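Local coordinates for ketol-acid reductoisomerase (uncultured archaeon GZfos26G2, PDB 4XDY), which catalyses the magnesium-dependent alkyl migration and NADH-dependent reduction of 2-acetolactate to 2,3-dihydroxy-isovalerate in the biosynthesis of branched-chain amino acids, at residues N293-V296 / D297-K300; Q101-A104 / G105-L108; E315-V318 / E319-A323. All blocks are in the same frame, centred on the assembly; numbering follows the deposited sequence. Where two conformers were deposited one is given.

Overall arrangement
The three contacts follow one another along the chain: interaction 2 belongs to the Rossmann domain that binds the nicotinamide cofactor, interactions 1 and 3 to the knotted C-terminal domain. Interaction 1 lies near the chemistry: the side chain of Trp295 is about 8 Å from a bound magnesium ion, and that of Tyr299 about 6 Å from the dinucleotide. Interaction 3, whose nearest atoms are about 16 Å from those of interaction 1, starts another C-terminal helix; both touch the second subunit. Interaction 2 is a surface turn, its nearest atoms about 17 Å from those of interaction 1 and its centre about 47 Å from that of interaction 3, on the opposite side of the chain's centre.

Interaction 1: N293-V296 / D297-K300; sequences NEWV and DEYK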
ATOM      1  N   ASN A 293      -7.668  14.676  24.748  1.00 22.74           N
ATOM      2  CA  ASN A 293      -8.138  16.042  25.172  1.00 25.00           C
ATOM      3  C   ASN A 293      -7.983  17.030  24.044  1.00 24.03           C
ATOM      4  O   ASN A 293      -8.864  17.852  23.803  1.00 21.89           O
ATOM      5  CB  ASN A 293      -7.353  16.534  26.336  1.00 27.95           C
ATOM      6  CG  ASN A 293      -7.822  15.948  27.633  1.00 34.59           C
ATOM      7  OD1 ASN A 293      -8.909  15.375  27.735  1.00 39.31           O
ATOM      8  ND2 ASN A 293      -6.966  16.018  28.611  1.00 36.52           N
ATOM      9  N   GLU A 294      -6.892  16.930  23.278  1.00 23.56           N
ATOM     10  CA  GLU A 294      -6.735  17.810  22.108  1.00 25.27           C
ATOM     11  C   GLU A 294      -7.776  17.602  21.059  1.00 23.47           C
ATOM     12  O   GLU A 294      -8.275  18.559  20.459  1.00 23.42           O
ATOM     13  CB  GLU A 294      -5.342  17.652  21.409  1.00 27.30           C
ATOM     14  CG  GLU A 294      -4.237  18.021  22.341  1.00 35.97           C
ATOM     15  CD  GLU A 294      -2.878  17.623  21.792  1.00 46.45           C
ATOM     16  OE1 GLU A 294      -2.757  16.981  20.717  1.00 45.90           O
ATOM     17  OE2 GLU A 294      -1.910  17.952  22.498  1.00 60.45           O
ATOM     18  N   TRP A 295      -8.140  16.356  20.774  1.00 20.37           N
ATOM     19  CA  TRP A 295      -9.161  16.133  19.781  1.00 19.69           C
ATOM     20  C   TRP A 295     -10.566  16.569  20.247  1.00 21.51           C
ATOM     21  O   TRP A 295     -11.304  17.152  19.496  1.00 21.83           O
ATOM     22  CB  TRP A 295      -9.135  14.658  19.298  1.00 18.84           C
ATOM     23  CG  TRP A 295     -10.236  14.155  18.374  1.00 18.15           C
ATOM     24  CD1 TRP A 295     -10.930  12.960  18.516  1.00 19.35           C
ATOM     25  CD2 TRP A 295     -10.799  14.785  17.222  1.00 18.37           C
ATOM     26  NE1 TRP A 295     -11.833  12.821  17.535  1.00 19.21           N
ATOM     27  CE2 TRP A 295     -11.753  13.916  16.693  1.00 19.18           C
ATOM     28  CE3 TRP A 295     -10.507  15.965  16.511  1.00 18.19           C
ATOM     29  CZ2 TRP A 295     -12.486  14.240  15.538  1.00 19.52           C
ATOM     30  CZ3 TRP A 295     -11.265  16.287  15.403  1.00 19.82           C
ATOM     31  CH2 TRP A 295     -12.183  15.416  14.872  1.00 19.83           C
ATOM     32  N   VAL A 296     -10.875  16.323  21.506  1.00 22.71           N
ATOM     33  CA  VAL A 296     -12.109  16.870  22.100  1.00 23.22           C
ATOM     34  C   VAL A 296     -12.120  18.386  21.956  1.00 26.82           C
ATOM     35  O   VAL A 296     -13.121  18.991  21.543  1.00 24.62           O
ATOM     36  CB  VAL A 296     -12.255  16.421  23.557  1.00 26.85           C
ATOM     37  CG1 VAL A 296     -13.440  17.142  24.222  1.00 27.74           C
ATOM     38  CG2 VAL A 296     -12.504  14.895  23.609  1.00 26.30           C
ATOM     39  N   ASP A 297     -11.008  19.028  22.338  1.00 24.84           N
ATOM     40  CA  ASP A 297     -10.979  20.521  22.293  1.00 26.51           C
ATOM     41  C   ASP A 297     -11.076  21.004  20.879  1.00 24.40           C
ATOM     42  O   ASP A 297     -11.787  21.996  20.530  1.00 24.03           O
ATOM     43  CB  ASP A 297      -9.726  21.026  23.040  1.00 27.95           C
ATOM     44  CG  ASP A 297      -9.866  20.905  24.624  1.00 39.81           C
ATOM     45  OD1 ASP A 297     -11.027  20.716  25.148  1.00 45.02           O
ATOM     46  OD2 ASP A 297      -8.793  21.030  25.340  1.00 40.87           O
ATOM     47  N   GLU A 298     -10.433  20.257  19.938  1.00 23.86           N
ATOM     48  CA  GLU A 298     -10.573  20.663  18.543  1.00 23.01           C
ATOM     49  C   GLU A 298     -11.999  20.649  18.009  1.00 22.13           C
ATOM     50  O   GLU A 298     -12.485  21.505  17.284  1.00 22.80           O
ATOM     51  CB  GLU A 298      -9.651  19.758  17.689  1.00 21.47           C
ATOM     52  CG  GLU A 298      -9.793  19.925  16.197  1.00 23.76           C
ATOM     53  CD  GLU A 298      -9.149  21.227  15.689  1.00 22.85           C
ATOM     54  OE1 GLU A 298      -8.354  21.789  16.461  1.00 26.34           O
ATOM     55  OE2 GLU A 298      -9.476  21.494  14.523  1.00 23.18           O
ATOM     56  N   TYR A 299     -12.698  19.567  18.329  1.00 24.14           N
ATOM     57  CA  TYR A 299     -14.092  19.449  17.962  1.00 20.38           C
ATOM     58  C   TYR A 299     -14.942  20.563  18.582  1.00 20.52           C
ATOM     59  O   TYR A 299     -15.769  21.122  17.896  1.00 22.65           O
ATOM     60  CB  TYR A 299     -14.624  18.049  18.402  1.00 21.53           C
ATOM     61  CG  TYR A 299     -16.159  17.993  18.289  1.00 22.28           C
ATOM     62  CD1 TYR A 299     -16.748  18.019  17.067  1.00 23.12           C
ATOM     63  CD2 TYR A 299     -16.955  17.892  19.436  1.00 26.31           C
ATOM     64  CE1 TYR A 299     -18.143  17.993  16.942  1.00 27.15           C
ATOM     65  CE2 TYR A 299     -18.325  17.879  19.335  1.00 26.19           C
ATOM     66  CZ  TYR A 299     -18.899  17.916  18.087  1.00 26.61           C
ATOM     67  OH  TYR A 299     -20.260  17.866  17.987  1.00 29.30           O
ATOM     68  N   LYS A 300     -14.762  20.788  19.860  1.00 23.66           N
ATOM     69  CA  LYS A 300     -15.526  21.873  20.625  1.00 27.06           C
ATOM     70  C   LYS A 300     -15.333  23.229  20.017  1.00 30.90           C
ATOM     71  O   LYS A 300     -16.261  24.018  19.996  1.00 27.23           O
ATOM     72  CB  LYS A 300     -15.054  21.918  22.063  1.00 29.13           C
ATOM     73  CG  LYS A 300     -15.644  20.768  22.837  1.00 35.75           C
ATOM     74  CD  LYS A 300     -15.273  20.871  24.319  1.00 40.53           C
ATOM     75  CE  LYS A 300     -16.157  19.910  25.109  1.00 49.60           C
ATOM     76  NZ  LYS A 300     -15.485  19.399  26.334  1.00 54.82           N
TER
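Trp295 and Glu298 touch along one flank of a helical turn: CG of Glu298 meets the edge of the indole near its plane, 4.0 Å from Trp295 CZ3. Both side chains leave the backbone with CG anti to N (chi1 173° in each), and Glu298 then bends at chi2, so that its methylene groups lie beside the benzo ring while the carboxylate leads away, its plane only 13° from that of the indole. A glutamate suits this place because its aliphatic part can pack on an aromatic edge and its acid end can still reach a polar partner: Glu298 OE2 accepts from the backbone N of Leu306.

Val296 and Lys300, one turn apart on another flank, lie side by side and point the same way. The lysine chain is extended beyond CG and passes along the valine, bringing NZ to 3.7 Å from Val296 CG1. This is a van der Waals contact in which the compact valine meets the long aliphatic stem; Lys300 as a whole is exposed, and the valine partly so.

The scaffold is the regular alpha-helix 290-300 of the knotted C-terminal domain. Its i to i+4 bonds hold the backbone under both pairs: Tyr299 N donates to Trp295 O at 3.0 Å, and Lys300 N ties directly to Val296 O with an N-H...O angle of 168°. Asp297 N and Glu298 N bind Asn293 O and Glu294 O in the same way.

Further out, a broad, flat tryptophan suits a buried place where it meets the NAD-binding Glu88, Leu306 and Tyr261 of the second subunit at once, stacking on the last, while its NE1 makes a weak hydrogen bond to Thr258 OG1 of that subunit. Tyr299 also touches Glu88, together with Val89, and Glu294 forms a salt bridge with Arg285.

Interaction 2: Q101-A104 / G105-L108; sequences QLKA and GKAL
Lys103 and Lys106 close a type II beta turn, in which Lys106 N donates to Lys103 O at 3.1 Å with an N-H...O angle of 157°. Ala104 and Gly105 occupy its two corners. Gly105 adopts a positive phi of 74°, and a side chain there would run into Ala104 O, which fits the absence of one; Ala104, at the exposed first corner, directs its methyl away from residues 105-108 and touches Asp126.

The side chain that carries the contact is that of Lys106, which runs back alongside the loop residues 101-103. With CG anti to the carbonyl carbon (chi1 -85°) and the chain extended as far as CE, its methylenes pass Lys103 O and then Lys103 N, which lies 3.7 Å from Lys106 CD. Lys106 CE comes to 3.3 Å from Gln101 O, and it also meets CB of Lys103 at 4.1 Å, where the two lysine chains cross. Leu102 adds a looser apolar neighbour, its CD2 4.3 Å from Lys106 CD. A bend at chi4 then turns NZ aside to the backbone oxygens of Gly78 and Glu76. Without the long stem, as with an alanine here, those two carbonyls would probably lose their ammonium donor and a gap would open beside residues 101-103.

The turn lies in the connection from helix 90-98 to strand 107-110 of the Rossmann sheet. Leu102 and Leu108 both rest on Tyr94 of that helix, Ala107 makes backbone hydrogen bonds with Val81 of the parallel strand 80-83 and with Asp79 just before it, and Lys106 and Leu108 pair with Asp128 of the parallel strand 128-134.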
ATOM      1  N   GLN A 101     -33.300   5.049  25.911  0.70 30.19           N
ATOM      2  CA  GLN A 101     -33.874   3.838  25.365  0.70 30.78           C
ATOM      3  C   GLN A 101     -33.135   2.575  25.819  0.70 33.88           C
ATOM      4  O   GLN A 101     -33.485   1.460  25.408  0.70 34.12           O
ATOM      5  CB  GLN A 101     -33.914   3.897  23.836  0.70 35.47           C
ATOM      6  CG  GLN A 101     -34.377   5.259  23.286  0.70 38.96           C
ATOM      7  CD  GLN A 101     -35.645   5.715  23.967  0.70 38.12           C
ATOM      8  OE1 GLN A 101     -35.665   6.658  24.805  0.70 35.73           O
ATOM      9  NE2 GLN A 101     -36.705   4.976  23.689  0.70 43.17           N
ATOM     10  N   LEU A 102     -32.085   2.736  26.620  1.00 31.57           N
ATOM     11  CA  LEU A 102     -31.282   1.547  27.000  1.00 36.18           C
ATOM     12  C   LEU A 102     -32.171   0.787  28.003  1.00 38.43           C
ATOM     13  O   LEU A 102     -32.943   1.385  28.757  1.00 40.28           O
ATOM     14  CB  LEU A 102     -29.942   1.922  27.588  1.00 39.64           C
ATOM     15  CG  LEU A 102     -28.898   2.334  26.525  1.00 38.96           C
ATOM     16  CD1 LEU A 102     -27.480   2.438  27.102  1.00 42.31           C
ATOM     17  CD2 LEU A 102     -28.828   1.438  25.272  1.00 43.24           C
ATOM     18  N   LYS A 103     -32.194  -0.506  27.911  1.00 35.11           N
ATOM     19  CA  LYS A 103     -32.888  -1.292  28.921  1.00 33.64           C
ATOM     20  C   LYS A 103     -31.839  -2.286  29.378  1.00 30.65           C
ATOM     21  O   LYS A 103     -31.021  -2.738  28.565  1.00 28.02           O
ATOM     22  CB  LYS A 103     -34.059  -2.040  28.281  1.00 36.70           C
ATOM     23  CG  LYS A 103     -35.193  -1.122  27.880  1.00 45.62           C
ATOM     24  CD  LYS A 103     -36.185  -0.979  28.998  1.00 60.25           C
ATOM     25  CE  LYS A 103     -37.121  -2.192  29.041  1.00 67.79           C
ATOM     26  NZ  LYS A 103     -38.533  -1.736  29.117  1.00 74.66           N
ATOM     27  N   ALA A 104     -31.998  -2.749  30.602  1.00 30.91           N
ATOM     28  CA  ALA A 104     -31.164  -3.882  31.091  1.00 28.65           C
ATOM     29  C   ALA A 104     -31.004  -4.962  30.135  1.00 27.87           C
ATOM     30  O   ALA A 104     -31.950  -5.439  29.537  1.00 28.25           O
ATOM     31  CB  ALA A 104     -31.726  -4.443  32.416  1.00 30.73           C
ATOM     32  N   GLY A 105     -29.765  -5.422  30.034  1.00 28.76           N
ATOM     33  CA  GLY A 105     -29.384  -6.518  29.172  1.00 29.74           C
ATOM     34  C   GLY A 105     -29.295  -6.323  27.700  1.00 30.19           C
ATOM     35  O   GLY A 105     -28.946  -7.277  26.977  1.00 29.92           O
ATOM     36  N   LYS A 106     -29.685  -5.153  27.184  1.00 26.84           N
ATOM     37  CA  LYS A 106     -29.164  -4.776  25.851  1.00 27.70           C
ATOM     38  C   LYS A 106     -27.615  -4.765  25.913  1.00 24.90           C
ATOM     39  O   LYS A 106     -26.999  -4.673  27.018  1.00 25.70           O
ATOM     40  CB  LYS A 106     -29.667  -3.380  25.465  1.00 26.69           C
ATOM     41  CG  LYS A 106     -31.082  -3.323  24.787  1.00 32.66           C
ATOM     42  CD  LYS A 106     -31.487  -1.875  24.535  1.00 30.35           C
ATOM     43  CE  LYS A 106     -32.990  -1.651  24.362  1.00 31.63           C
ATOM     44  NZ  LYS A 106     -33.516  -2.345  23.172  1.00 33.39           N
ATOM     45  N   ALA A 107     -27.014  -4.791  24.724  1.00 23.10           N
ATOM     46  CA  ALA A 107     -25.551  -4.613  24.598  1.00 25.31           C
ATOM     47  C   ALA A 107     -25.307  -3.293  23.832  1.00 23.83           C
ATOM     48  O   ALA A 107     -25.963  -3.029  22.809  1.00 26.38           O
ATOM     49  CB  ALA A 107     -24.947  -5.769  23.848  1.00 24.29           C
ATOM     50  N   LEU A 108     -24.471  -2.462  24.401  1.00 25.25           N
ATOM     51  CA  LEU A 108     -23.920  -1.245  23.726  1.00 21.79           C
ATOM     52  C   LEU A 108     -22.582  -1.621  23.131  1.00 21.81           C
ATOM     53  O   LEU A 108     -21.654  -2.039  23.848  1.00 21.17           O
ATOM     54  CB  LEU A 108     -23.762  -0.195  24.793  1.00 22.00           C
ATOM     55  CG  LEU A 108     -23.486   1.266  24.314  1.00 23.84           C
ATOM     56  CD1 LEU A 108     -24.644   1.863  23.520  1.00 26.28           C
ATOM     57  CD2 LEU A 108     -23.083   2.158  25.485  1.00 25.09           C
TER

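Interaction 3: E315-V318 / E319-A323; sequences EHQV and ETVGA
Helix 317-327 of the knotted C-terminal domain begins here, with His316 as its N-cap. The ring nitrogen His316 ND1 accepts from Val318 N at 3.0 Å, in the ring plane and nearly straight (173°). Histidine suits the cap because ND1 can take up an amide of the first turn while the other ring nitrogen, NE2, is hydrogen-bonded to Glu216. His316 O is gripped twice: Thr320 N approaches in the carbonyl plane at 3.0 Å, whereas Glu319 N sits above that plane at 2.9 Å.

Gln317 and Val321, one turn apart, run side by side, Gln317 CG touching Val321 CG2 at 3.7 Å, and Val321 N binds Gln317 O. Glu319 crosses Val318: with CG anti to the carbonyl carbon (chi1 -72°) and a bend at chi2, its CG lies 4.1 Å from Val318 CG1. A water donates to Glu319 OE2 at 2.7 Å and also to Val318 O, which accepts Gly322 N as well. At Gly322 a side chain would collide with Val318 O, so the lack of one fits this site.

Val318 packs on Phe215 of helix 205-220 and Val233 of helix 225-254, and Val321 on Pro225 at the start of the latter. The Glu319 carboxylate reaches across the dimer interface, where its two oxygens accept from the backbone N of Ile248 and of Lys249 in helix 225-254 of the second subunit.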
ATOM      1  N   GLU A 315      -5.085  21.507  -2.167  1.00 24.00           N
ATOM      2  CA  GLU A 315      -4.285  22.406  -2.993  1.00 26.46           C
ATOM      3  C   GLU A 315      -2.882  21.846  -3.303  1.00 29.97           C
ATOM      4  O   GLU A 315      -2.172  22.349  -4.161  1.00 28.60           O
ATOM      5  CB  GLU A 315      -4.168  23.774  -2.260  1.00 32.00           C
ATOM      6  CG  GLU A 315      -5.516  24.520  -2.108  1.00 36.72           C
ATOM      7  CD  GLU A 315      -5.483  25.714  -1.131  1.00 50.09           C
ATOM      8  OE1 GLU A 315      -4.388  26.087  -0.643  1.00 50.76           O
ATOM      9  OE2 GLU A 315      -6.579  26.260  -0.816  1.00 51.79           O
ATOM     10  N   HIS A 316      -2.458  20.767  -2.634  1.00 23.33           N
ATOM     11  CA  HIS A 316      -1.109  20.267  -2.881  1.00 22.32           C
ATOM     12  C   HIS A 316      -1.023  19.671  -4.252  1.00 21.34           C
ATOM     13  O   HIS A 316      -1.912  18.952  -4.731  1.00 21.36           O
ATOM     14  CB  HIS A 316      -0.723  19.224  -1.791  1.00 22.36           C
ATOM     15  CG  HIS A 316       0.738  18.995  -1.681  1.00 21.22           C
ATOM     16  ND1 HIS A 316       1.430  18.220  -2.579  1.00 22.71           N
ATOM     17  CD2 HIS A 316       1.651  19.400  -0.771  1.00 24.42           C
ATOM     18  CE1 HIS A 316       2.711  18.206  -2.280  1.00 23.23           C
ATOM     19  NE2 HIS A 316       2.872  18.904  -1.169  1.00 22.58           N
ATOM     20  N   GLN A 317       0.111  19.919  -4.886  1.00 20.26           N
ATOM     21  CA  GLN A 317       0.402  19.302  -6.151  1.00 22.30           C
ATOM     22  C   GLN A 317       0.234  17.788  -6.270  1.00 20.66           C
ATOM     23  O   GLN A 317      -0.153  17.301  -7.309  1.00 20.35           O
ATOM     24  CB  GLN A 317       1.829  19.701  -6.515  1.00 25.85           C
ATOM     25  CG  GLN A 317       2.081  19.799  -7.947  1.00 26.24           C
ATOM     26  CD  GLN A 317       3.466  20.324  -8.250  1.00 23.79           C
ATOM     27  OE1 GLN A 317       4.378  20.332  -7.395  1.00 25.17           O
ATOM     28  NE2 GLN A 317       3.621  20.751  -9.447  1.00 24.15           N
ATOM     29  N   VAL A 318       0.541  17.035  -5.212  1.00 17.90           N
ATOM     30  CA  VAL A 318       0.375  15.611  -5.246  1.00 20.33           C
ATOM     31  C   VAL A 318      -1.078  15.229  -5.511  1.00 19.28           C
ATOM     32  O   VAL A 318      -1.379  14.299  -6.224  1.00 19.86           O
ATOM     33  CB  VAL A 318       0.989  14.951  -3.977  1.00 20.11           C
ATOM     34  CG1 VAL A 318       0.093  15.155  -2.801  1.00 20.07           C
ATOM     35  CG2 VAL A 318       1.211  13.498  -4.322  1.00 21.46           C
ATOM     36  N   GLU A 319      -1.996  16.042  -4.980  1.00 19.03           N
ATOM     37  CA  GLU A 319      -3.396  15.869  -5.163  1.00 18.06           C
ATOM     38  C   GLU A 319      -3.934  16.382  -6.513  1.00 17.74           C
ATOM     39  O   GLU A 319      -4.727  15.733  -7.152  1.00 18.77           O
ATOM     40  CB  GLU A 319      -4.139  16.496  -3.952  1.00 18.67           C
ATOM     41  CG  GLU A 319      -4.007  15.721  -2.639  1.00 19.28           C
ATOM     42  CD  GLU A 319      -4.619  14.326  -2.761  1.00 19.83           C
ATOM     43  OE1 GLU A 319      -5.842  14.178  -2.859  1.00 22.22           O
ATOM     44  OE2 GLU A 319      -3.823  13.345  -2.912  1.00 19.57           O
ATOM     45  N   THR A 320      -3.486  17.546  -6.930  1.00 18.04           N
ATOM     46  CA  THR A 320      -3.990  18.087  -8.199  1.00 20.36           C
ATOM     47  C   THR A 320      -3.390  17.317  -9.389  1.00 19.05           C
ATOM     48  O   THR A 320      -4.109  16.942 -10.319  1.00 20.04           O
ATOM     49  CB  THR A 320      -3.685  19.607  -8.324  1.00 20.93           C
ATOM     50  OG1 THR A 320      -2.322  19.823  -8.214  1.00 21.69           O
ATOM     51  CG2 THR A 320      -4.374  20.456  -7.232  1.00 24.16           C
ATOM     52  N   VAL A 321      -2.109  17.002  -9.321  1.00 18.72           N
ATOM     53  CA  VAL A 321      -1.538  16.212 -10.415  1.00 20.10           C
ATOM     54  C   VAL A 321      -2.012  14.787 -10.373  1.00 18.65           C
ATOM     55  O   VAL A 321      -2.343  14.181 -11.401  1.00 20.36           O
ATOM     56  CB  VAL A 321      -0.015  16.299 -10.425  1.00 21.95           C
ATOM     57  CG1 VAL A 321       0.585  15.462 -11.557  1.00 24.80           C
ATOM     58  CG2 VAL A 321       0.401  17.752 -10.600  1.00 25.45           C
ATOM     59  N   GLY A 322      -2.077  14.200  -9.172  1.00 17.46           N
ATOM     60  CA  GLY A 322      -2.602  12.827  -9.061  1.00 18.25           C
ATOM     61  C   GLY A 322      -4.007  12.689  -9.629  1.00 19.74           C
ATOM     62  O   GLY A 322      -4.341  11.709 -10.280  1.00 17.66           O
ATOM     63  N   ALA A 323      -4.859  13.688  -9.326  1.00 21.35           N
ATOM     64  CA  ALA A 323      -6.252  13.623  -9.845  1.00 20.70           C
ATOM     65  C   ALA A 323      -6.266  13.642 -11.385  1.00 20.31           C
ATOM     66  O   ALA A 323      -7.014  12.901 -11.992  1.00 21.41           O
ATOM     67  CB  ALA A 323      -7.156  14.709  -9.253  1.00 21.96           C
TER
HETATM   68  O   HOH W   1      -3.193  12.258  -5.339  1.00 20.86           O